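Local coordinates for protein peptidoglycan glycosyltransferase (Eggerthella lenta, PDB 4MNR) that is a penicillin-binding protein whose modelled part joins a dimerisation-type domain to a penicillin-binding domain of the beta-lactamase-like family, at residues 189-194 with 255-260; 123-128 with 427-432; 207-212 with 226-231; 376-381 with 398-403. All blocks are in the same frame, centred on the assembly; numbering follows the deposited sequence.

How the contacts relate
From the N terminus, the chain opens contact 2 at 123-128 and closes it only at 427-432, so that loop encloses the other three contacts. Contact 1 opens at 189-194, and the much shorter loop of contact 3, from 207-212 to 226-231, is complete before 255-260 closes contact 1. Contact 4 then follows in series, 376-381 returning to 398-403. No two loops cross. Contacts 2 and 4 set helices against the same five-stranded antiparallel sheet, at its middle strand 425-431 and its edge strand 398-406. Contacts 1 and 4 touch through Ile189 and Leu192 of helix 188-197, whereas contact 3 holds a small ribbon farther out, about 30 Å between its centre and that of the chain.

Contact 1 (189-194 with 255-260); sequences IVTLAT and DKLVAG
Within the helical part of the beta-lactamase-like fold, Thr194 of helix 188-197 meets Gly260 of helix 242-263, the two short helical segments crossing at 116° with their axes 9.5 Å apart. Having no side chain, Gly260 lets the backbones close in: Thr194 CA and Gly260 CA are 5.3 Å apart, and Thr194 OG1 sits 3.3 Å from Gly260 CA. The threonine hydroxyl lies beside its own backbone N (chi1 -62°), from where it donates to Val190 O at 2.8 Å. That carbonyl also takes Thr194 N, which arrives at the other face of its plane. A water donates both to Thr194 OG1 (2.9 Å) and to Gly260 O (3.3 Å), linking the helices where no direct hydrogen bond does. Thr194 CG2, the branch anti to the backbone N, reaches across to Lys256 O at 3.6 Å. Leu257 sends CD1 to within 4.0 Å of Thr191 OG1, a hydroxyl hydrogen-bonded to Ala298 O. Met252, earlier on helix 242-263, packs against Thr191, Thr194 and Leu257, while Val190 is covered by Phe264 and by Val327 of helix 321-332.

Contact 2 (123-128 with 427-432); sequences DALAGR and VAIVIE
Arg128 NH1 is held by a salt bridge to Glu435 and by a water that accepts from it at 2.8 Å, lying at the edge of the guanidinium and in its plane. The same water makes a weak bond to Glu432 O, so a thin polar link joins the two segments beside an otherwise apolar contact. The arginine chain is bent at chi2 (-104°), and its CD lies 3.7 Å from Ile431 CG2, a methyl that approaches the guanidinium obliquely. Ile431 is forked across the contact. While CG2 serves the arginine, CG1 stands beside the backbone N (chi1 -56°) and delivers CD1 to Leu125 CD2 at 3.6 Å. Leu125 CD2 is shared: it also touches Ile429 CD1 at 4.1 Å. Ile429, with CG1 anti to its backbone N, extends that CD1 farther, to 4.0 Å from Ala124 CB. The three apolar pairs thus run from the last turn of helix 115-125 along one side of the strand. A type II beta turn from Leu125 to Arg128, closed by Arg128 N to Leu125 O at 2.9 Å and carrying Gly127 at positive phi, brings the arginine back over Ile431. Strand 425-431 is the middle one of the five-stranded sheet, bonded to strands 130-135 and 409-418. Helix 438-453 shares the side of Ala124 and Ile429 through Val446 and Ala443, whereas Val430 points away, to Val321 of helix 321-332.

Contact 3 (207-212 with 226-231); sequences FSSPGT and ANYGSL
Phe207 and Leu231 form the regular end of a short antiparallel ribbon, strands 206-209 and 231-232, in the penicillin-binding domain. Their two backbone bonds are short and nearly straight: Phe207 N to Leu231 O is 2.8 Å (173° at the hydrogen), and Leu231 N to Phe207 O is 2.9 Å. Phe207, Ser209 and Leu231 point to the same face, which packs on helices 233-239 and 242-263. Here Ser209 is tightly enclosed. Its OG, anti to the backbone N (chi1 -175°), lies 3.6 Å from Leu231 CD1 and 3.7 Å from Tyr228 CD2, in the plane of the tyrosine ring at its edge, and hydrogen bonds to Ser241 and Asn222 satisfy this buried hydroxyl. The other face is loose and exposed. Ser208 and Ser230, a non-hydrogen-bonded pair, carry their side chains outward there, and the chain turns a corner at Ser230. From Ser209 on the ladder becomes irregular, the bond from Ser209 N to Gly229 O being bent, though Tyr228 N still donates to Ser209 O at 2.9 Å. A bound magnesium ion lies about 5 Å from the side chain of Phe207. At the far end of the contact from Phe207, Asn227 makes an Asx turn: its OD1 accepts from Gly229 N at 3.0 Å, the donor standing 46° out of the amide carbonyl plane.

Contact 4 (376-381 with 398-403); sequences DVLLGV and AGKTGT
Leu378 turns its side chain from helix 368-384 onto the start of strand 398-406. Its CB lies 3.6 Å from Gly399 O and 4.0 Å from Ala398 CB. With CG beside the backbone N (chi1 -60°), the chain then runs on over the strand: CG still faces Gly399 O, and CD2 touches both that oxygen, again at 3.6 Å, and Lys400 CB at 4.1 Å, the two side chains crossing at about a right angle. The other methyl, CD1, turns to Ile189 CG1 of helix 188-197. Val381, three residues further along the helix, closes on the same carbonyl, its CB 3.2 Å from Gly399 O and both methyls spread around it. This strand, at one edge of the five-stranded sheet, carries Lys400-Thr401-Gly402, the KTG motif of the penicillin-binding protein and beta-lactamase family. Lys400 NZ, brought round by bends at chi2 and chi4, donates to Thr401 O at 2.8 Å and is also hydrogen-bonded to Ser240 OG. Thr401 N, buried by the contact, has no partner in the model, whereas Thr401 OG1 is bonded to Thr386. One backbone bond joins helix to strand: Gly399 N donates to Leu378 O at 3.2 Å, coming from above the carbonyl, 61° out of its plane. Ala398 CB lies against the face of the Leu378-Leu379 peptide, 3.5 Å from Leu379 N.

Contact 1 (189-194 with 255-260)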
# COMPACT_ATOMS: atom_id res chain seq x y z
N ILE A 189 9.86 -5.79 6.78
CA ILE A 189 10.74 -4.81 6.14
C ILE A 189 11.09 -3.71 7.16
O ILE A 189 12.25 -3.30 7.29
CB ILE A 189 10.07 -4.15 4.92
CG1 ILE A 189 9.81 -5.17 3.81
CG2 ILE A 189 10.94 -3.00 4.42
CD1 ILE A 189 9.00 -4.60 2.66
N VAL A 190 10.08 -3.24 7.89
CA VAL A 190 10.28 -2.21 8.92
C VAL A 190 11.13 -2.71 10.09
O VAL A 190 12.08 -2.04 10.50
CB VAL A 190 8.94 -1.65 9.46
CG1 VAL A 190 9.19 -0.62 10.58
CG2 VAL A 190 8.15 -1.01 8.34
N THR A 191 10.79 -3.88 10.62
CA THR A 191 11.56 -4.47 11.71
C THR A 191 13.03 -4.68 11.35
O THR A 191 13.91 -4.29 12.11
CB THR A 191 10.93 -5.78 12.15
OG1 THR A 191 9.54 -5.55 12.40
CG2 THR A 191 11.58 -6.29 13.45
N LEU A 192 13.27 -5.27 10.19
CA LEU A 192 14.64 -5.51 9.70
C LEU A 192 15.39 -4.20 9.51
O LEU A 192 16.54 -4.05 9.95
CB LEU A 192 14.58 -6.25 8.37
CG LEU A 192 15.94 -6.51 7.73
CD1 LEU A 192 16.80 -7.40 8.63
CD2 LEU A 192 15.75 -7.13 6.35
N ALA A 193 14.77 -3.24 8.83
CA ALA A 193 15.43 -1.96 8.60
C ALA A 193 15.78 -1.27 9.90
O ALA A 193 16.84 -0.67 10.03
CB ALA A 193 14.55 -1.05 7.72
N THR A 194 14.89 -1.36 10.89
CA THR A 194 15.14 -0.74 12.17
C THR A 194 16.29 -1.43 12.89
O THR A 194 17.15 -0.77 13.49
CB THR A 194 13.86 -0.78 13.04
OG1 THR A 194 12.83 -0.03 12.37
CG2 THR A 194 14.12 -0.13 14.38
N ASP A 255 10.66 0.64 22.71
CA ASP A 255 11.02 2.01 22.31
C ASP A 255 11.55 2.04 20.88
O ASP A 255 11.09 2.84 20.05
CB ASP A 255 12.06 2.62 23.25
CG ASP A 255 11.51 2.86 24.65
OD1 ASP A 255 10.36 3.32 24.78
OD2 ASP A 255 12.25 2.60 25.62
N LYS A 256 12.50 1.15 20.58
CA LYS A 256 13.11 1.12 19.25
C LYS A 256 12.14 0.64 18.17
O LYS A 256 12.16 1.15 17.06
CB LYS A 256 14.34 0.21 19.22
CG LYS A 256 15.61 0.81 19.80
CD LYS A 256 16.80 -0.11 19.50
CE LYS A 256 18.11 0.46 20.04
NZ LYS A 256 18.15 0.43 21.53
N LEU A 257 11.30 -0.34 18.49
CA LEU A 257 10.40 -0.85 17.46
C LEU A 257 9.37 0.22 17.10
O LEU A 257 9.08 0.44 15.93
CB LEU A 257 9.73 -2.17 17.86
CG LEU A 257 8.77 -2.70 16.79
CD1 LEU A 257 9.49 -3.04 15.48
CD2 LEU A 257 7.98 -3.90 17.30
N VAL A 258 8.82 0.89 18.11
CA VAL A 258 7.82 1.91 17.85
C VAL A 258 8.45 3.10 17.11
O VAL A 258 7.87 3.61 16.15
CB VAL A 258 7.11 2.35 19.13
CG1 VAL A 258 6.16 3.50 18.82
CG2 VAL A 258 6.35 1.16 19.72
N ALA A 259 9.64 3.52 17.53
CA ALA A 259 10.34 4.62 16.86
C ALA A 259 10.65 4.26 15.41
O ALA A 259 10.55 5.10 14.51
CB ALA A 259 11.61 4.96 17.60
N GLY A 260 11.02 3.00 15.18
CA GLY A 260 11.32 2.56 13.83
C GLY A 260 10.10 2.61 12.93
O GLY A 260 10.18 3.04 11.77
O HOH W 1 13.36 2.51 11.15

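Contact 2 (123-128 with 427-432)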
# COMPACT_ATOMS: atom_id res chain seq x y z
N ASP A 123 -6.65 -5.94 -13.09
CA ASP A 123 -6.71 -7.33 -13.56
C ASP A 123 -6.19 -8.30 -12.49
O ASP A 123 -6.69 -9.43 -12.37
CB ASP A 123 -5.92 -7.52 -14.85
CG ASP A 123 -6.58 -6.85 -16.06
OD1 ASP A 123 -7.77 -6.47 -15.99
OD2 ASP A 123 -5.90 -6.72 -17.09
N ALA A 124 -5.19 -7.86 -11.74
CA ALA A 124 -4.60 -8.67 -10.67
C ALA A 124 -5.64 -8.94 -9.59
O ALA A 124 -5.65 -10.02 -8.99
CB ALA A 124 -3.39 -7.97 -10.08
N LEU A 125 -6.53 -7.97 -9.37
CA LEU A 125 -7.54 -8.06 -8.32
C LEU A 125 -8.88 -8.61 -8.80
O LEU A 125 -9.79 -8.78 -7.99
CB LEU A 125 -7.80 -6.67 -7.74
CG LEU A 125 -6.60 -5.95 -7.13
CD1 LEU A 125 -6.98 -4.51 -6.79
CD2 LEU A 125 -6.15 -6.70 -5.91
N ALA A 126 -9.02 -8.86 -10.09
CA ALA A 126 -10.32 -9.22 -10.65
C ALA A 126 -10.92 -10.46 -9.99
O ALA A 126 -10.29 -11.51 -9.92
CB ALA A 126 -10.22 -9.41 -12.16
N GLY A 127 -12.14 -10.33 -9.47
CA GLY A 127 -12.82 -11.45 -8.83
C GLY A 127 -12.40 -11.65 -7.38
O GLY A 127 -12.85 -12.60 -6.73
N ARG A 128 -11.56 -10.75 -6.88
CA ARG A 128 -11.06 -10.83 -5.52
C ARG A 128 -11.49 -9.61 -4.72
O ARG A 128 -12.08 -8.68 -5.26
CB ARG A 128 -9.54 -10.85 -5.52
CG ARG A 128 -8.91 -11.76 -6.55
CD ARG A 128 -8.40 -12.99 -5.87
NE ARG A 128 -7.76 -13.93 -6.78
CZ ARG A 128 -7.25 -15.08 -6.37
NH1 ARG A 128 -7.30 -15.39 -5.09
NH2 ARG A 128 -6.68 -15.92 -7.24
N VAL A 427 5.55 -1.87 -6.05
CA VAL A 427 4.16 -2.33 -6.02
C VAL A 427 3.80 -2.92 -4.64
O VAL A 427 4.59 -3.68 -4.08
CB VAL A 427 3.88 -3.41 -7.10
CG1 VAL A 427 2.41 -3.83 -7.05
CG2 VAL A 427 4.22 -2.89 -8.49
N ALA A 428 2.63 -2.56 -4.11
CA ALA A 428 2.10 -3.16 -2.88
C ALA A 428 0.73 -3.71 -3.23
O ALA A 428 -0.07 -3.03 -3.86
CB ALA A 428 1.98 -2.13 -1.76
N ILE A 429 0.47 -4.96 -2.85
CA ILE A 429 -0.81 -5.57 -3.17
C ILE A 429 -1.25 -6.42 -2.00
O ILE A 429 -0.42 -7.08 -1.36
CB ILE A 429 -0.72 -6.41 -4.48
CG1 ILE A 429 -2.07 -7.03 -4.83
CG2 ILE A 429 0.32 -7.50 -4.36
CD1 ILE A 429 -2.12 -7.56 -6.29
N VAL A 430 -2.54 -6.37 -1.69
CA VAL A 430 -3.11 -7.30 -0.72
C VAL A 430 -4.30 -8.00 -1.37
O VAL A 430 -5.14 -7.36 -2.01
CB VAL A 430 -3.53 -6.63 0.62
CG1 VAL A 430 -4.56 -5.53 0.37
CG2 VAL A 430 -4.06 -7.71 1.60
N ILE A 431 -4.34 -9.31 -1.24
CA ILE A 431 -5.50 -10.09 -1.67
C ILE A 431 -6.15 -10.67 -0.43
O ILE A 431 -5.59 -11.55 0.22
CB ILE A 431 -5.08 -11.27 -2.57
CG1 ILE A 431 -4.27 -10.78 -3.78
CG2 ILE A 431 -6.31 -12.06 -3.02
CD1 ILE A 431 -5.05 -9.93 -4.73
N GLU A 432 -7.35 -10.22 -0.10
CA GLU A 432 -8.03 -10.73 1.09
C GLU A 432 -8.44 -12.20 0.94
O GLU A 432 -8.92 -12.63 -0.12
CB GLU A 432 -9.26 -9.89 1.44
CG GLU A 432 -8.94 -8.43 1.77
CD GLU A 432 -10.17 -7.61 2.02
OE1 GLU A 432 -11.13 -8.12 2.65
OE2 GLU A 432 -10.19 -6.43 1.59
O HOH W 2 -8.90 -14.37 -3.00

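Contact 3 (207-212 with 226-231)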
# COMPACT_ATOMS: atom_id res chain seq x y z
N PHE A 207 19.78 -16.70 14.76
CA PHE A 207 18.68 -16.84 15.70
C PHE A 207 18.09 -18.24 15.61
O PHE A 207 18.06 -18.84 14.53
CB PHE A 207 17.53 -15.90 15.35
CG PHE A 207 17.81 -14.46 15.63
CD1 PHE A 207 18.50 -13.69 14.72
CD2 PHE A 207 17.33 -13.87 16.79
CE1 PHE A 207 18.74 -12.35 14.97
CE2 PHE A 207 17.56 -12.53 17.05
CZ PHE A 207 18.26 -11.77 16.14
N SER A 208 17.59 -18.77 16.72
CA SER A 208 16.86 -20.03 16.66
C SER A 208 15.50 -19.79 16.01
O SER A 208 14.85 -18.78 16.28
CB SER A 208 16.69 -20.61 18.07
OG SER A 208 16.10 -21.90 18.02
N SER A 209 15.07 -20.72 15.15
CA SER A 209 13.79 -20.58 14.46
C SER A 209 12.86 -21.79 14.66
O SER A 209 12.55 -22.52 13.71
CB SER A 209 14.03 -20.31 12.96
OG SER A 209 12.81 -20.06 12.27
N PRO A 210 12.40 -22.01 15.90
CA PRO A 210 11.52 -23.16 16.16
C PRO A 210 10.13 -22.95 15.57
O PRO A 210 9.77 -21.81 15.23
CB PRO A 210 11.43 -23.20 17.69
CG PRO A 210 11.71 -21.79 18.12
CD PRO A 210 12.69 -21.25 17.13
N GLY A 211 9.34 -24.02 15.46
CA GLY A 211 8.01 -23.91 14.90
C GLY A 211 7.12 -23.10 15.82
O GLY A 211 6.27 -22.32 15.37
N THR A 212 7.29 -23.31 17.11
CA THR A 212 6.58 -22.53 18.11
C THR A 212 7.56 -22.19 19.22
O THR A 212 8.56 -22.88 19.43
CB THR A 212 5.39 -23.30 18.73
OG1 THR A 212 5.88 -24.42 19.47
CG2 THR A 212 4.44 -23.81 17.65
N ALA A 226 6.45 -24.52 11.14
CA ALA A 226 7.69 -25.05 10.57
C ALA A 226 8.90 -24.78 11.46
O ALA A 226 9.13 -23.64 11.88
CB ALA A 226 7.92 -24.47 9.18
N ASN A 227 9.66 -25.83 11.74
CA ASN A 227 10.93 -25.71 12.46
C ASN A 227 12.06 -25.54 11.44
O ASN A 227 12.33 -26.45 10.66
CB ASN A 227 11.16 -26.94 13.32
CG ASN A 227 12.50 -26.93 14.05
OD1 ASN A 227 13.18 -25.90 14.13
ND2 ASN A 227 12.88 -28.07 14.60
N TYR A 228 12.70 -24.38 11.43
CA TYR A 228 13.77 -24.12 10.48
C TYR A 228 15.16 -24.25 11.10
O TYR A 228 16.16 -24.02 10.42
CB TYR A 228 13.64 -22.74 9.84
CG TYR A 228 12.42 -22.59 8.96
CD1 TYR A 228 12.21 -23.44 7.88
CD2 TYR A 228 11.49 -21.59 9.20
CE1 TYR A 228 11.10 -23.31 7.07
CE2 TYR A 228 10.37 -21.45 8.39
CZ TYR A 228 10.19 -22.31 7.33
OH TYR A 228 9.08 -22.16 6.53
N GLY A 229 15.23 -24.62 12.37
CA GLY A 229 16.51 -24.69 13.04
C GLY A 229 17.12 -23.31 13.18
O GLY A 229 16.42 -22.34 13.39
N SER A 230 18.44 -23.22 13.05
CA SER A 230 19.08 -21.93 13.27
C SER A 230 19.20 -21.19 11.94
O SER A 230 19.63 -21.77 10.94
CB SER A 230 20.46 -22.12 13.91
OG SER A 230 21.30 -22.88 13.07
N LEU A 231 18.79 -19.93 11.93
CA LEU A 231 18.84 -19.13 10.71
C LEU A 231 19.58 -17.82 10.93
O LEU A 231 19.48 -17.23 12.00
CB LEU A 231 17.41 -18.78 10.28
CG LEU A 231 16.46 -19.92 9.93
CD1 LEU A 231 15.10 -19.33 9.59
CD2 LEU A 231 16.99 -20.74 8.76

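Contact 4 (376-381 with 398-403)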
# COMPACT_ATOMS: atom_id res chain seq x y z
N ASP A 376 19.16 -5.60 -0.52
CA ASP A 376 19.93 -6.80 -0.82
C ASP A 376 19.30 -8.06 -0.19
O ASP A 376 19.29 -9.14 -0.79
CB ASP A 376 21.38 -6.65 -0.37
CG ASP A 376 22.18 -5.70 -1.27
OD1 ASP A 376 21.72 -5.37 -2.39
OD2 ASP A 376 23.29 -5.28 -0.85
N VAL A 377 18.80 -7.93 1.03
CA VAL A 377 18.12 -9.05 1.68
C VAL A 377 16.81 -9.39 0.94
O VAL A 377 16.48 -10.56 0.75
CB VAL A 377 17.81 -8.76 3.16
CG1 VAL A 377 16.98 -9.88 3.78
CG2 VAL A 377 19.10 -8.58 3.93
N LEU A 378 16.09 -8.35 0.51
CA LEU A 378 14.84 -8.56 -0.21
C LEU A 378 15.03 -9.16 -1.61
O LEU A 378 14.14 -9.83 -2.16
CB LEU A 378 14.02 -7.27 -0.28
CG LEU A 378 13.63 -6.69 1.08
CD1 LEU A 378 12.71 -5.49 0.90
CD2 LEU A 378 12.97 -7.74 1.97
N LEU A 379 16.20 -8.92 -2.21
CA LEU A 379 16.52 -9.60 -3.46
C LEU A 379 16.59 -11.09 -3.17
O LEU A 379 16.13 -11.91 -3.95
CB LEU A 379 17.84 -9.07 -4.03
CG LEU A 379 18.31 -9.68 -5.35
CD1 LEU A 379 17.22 -9.62 -6.41
CD2 LEU A 379 19.56 -8.95 -5.83
N GLY A 380 17.15 -11.42 -2.01
CA GLY A 380 17.24 -12.80 -1.57
C GLY A 380 15.90 -13.48 -1.37
O GLY A 380 15.76 -14.68 -1.59
N VAL A 381 14.90 -12.71 -0.92
CA VAL A 381 13.56 -13.25 -0.74
C VAL A 381 13.04 -13.79 -2.06
O VAL A 381 12.46 -14.88 -2.12
CB VAL A 381 12.60 -12.16 -0.21
CG1 VAL A 381 11.16 -12.66 -0.26
CG2 VAL A 381 12.99 -11.77 1.21
N ALA A 398 13.10 -7.35 -6.18
CA ALA A 398 13.27 -7.54 -4.74
C ALA A 398 11.97 -7.24 -4.03
O ALA A 398 11.23 -6.33 -4.41
CB ALA A 398 14.36 -6.64 -4.21
N GLY A 399 11.67 -7.99 -2.98
CA GLY A 399 10.44 -7.70 -2.27
C GLY A 399 10.27 -8.55 -1.04
O GLY A 399 11.12 -9.36 -0.72
N LYS A 400 9.14 -8.36 -0.36
CA LYS A 400 8.82 -9.14 0.82
C LYS A 400 7.40 -9.66 0.68
O LYS A 400 6.49 -8.90 0.40
CB LYS A 400 8.93 -8.27 2.09
CG LYS A 400 8.64 -9.02 3.37
CD LYS A 400 9.73 -10.06 3.67
CE LYS A 400 9.34 -11.00 4.82
NZ LYS A 400 8.26 -11.97 4.46
N THR A 401 7.24 -10.96 0.87
CA THR A 401 5.91 -11.55 0.91
C THR A 401 5.27 -11.34 2.26
O THR A 401 5.93 -11.09 3.28
CB THR A 401 5.96 -13.06 0.67
OG1 THR A 401 6.71 -13.67 1.74
CG2 THR A 401 6.62 -13.37 -0.66
N GLY A 402 3.95 -11.47 2.29
CA GLY A 402 3.24 -11.35 3.53
C GLY A 402 2.07 -12.29 3.61
O GLY A 402 1.36 -12.54 2.63
N THR A 403 1.89 -12.83 4.80
CA THR A 403 0.68 -13.51 5.14
C THR A 403 0.22 -12.78 6.40
O THR A 403 1.01 -12.50 7.30
CB THR A 403 0.97 -15.00 5.37
OG1 THR A 403 1.26 -15.61 4.10
CG2 THR A 403 -0.20 -15.69 6.00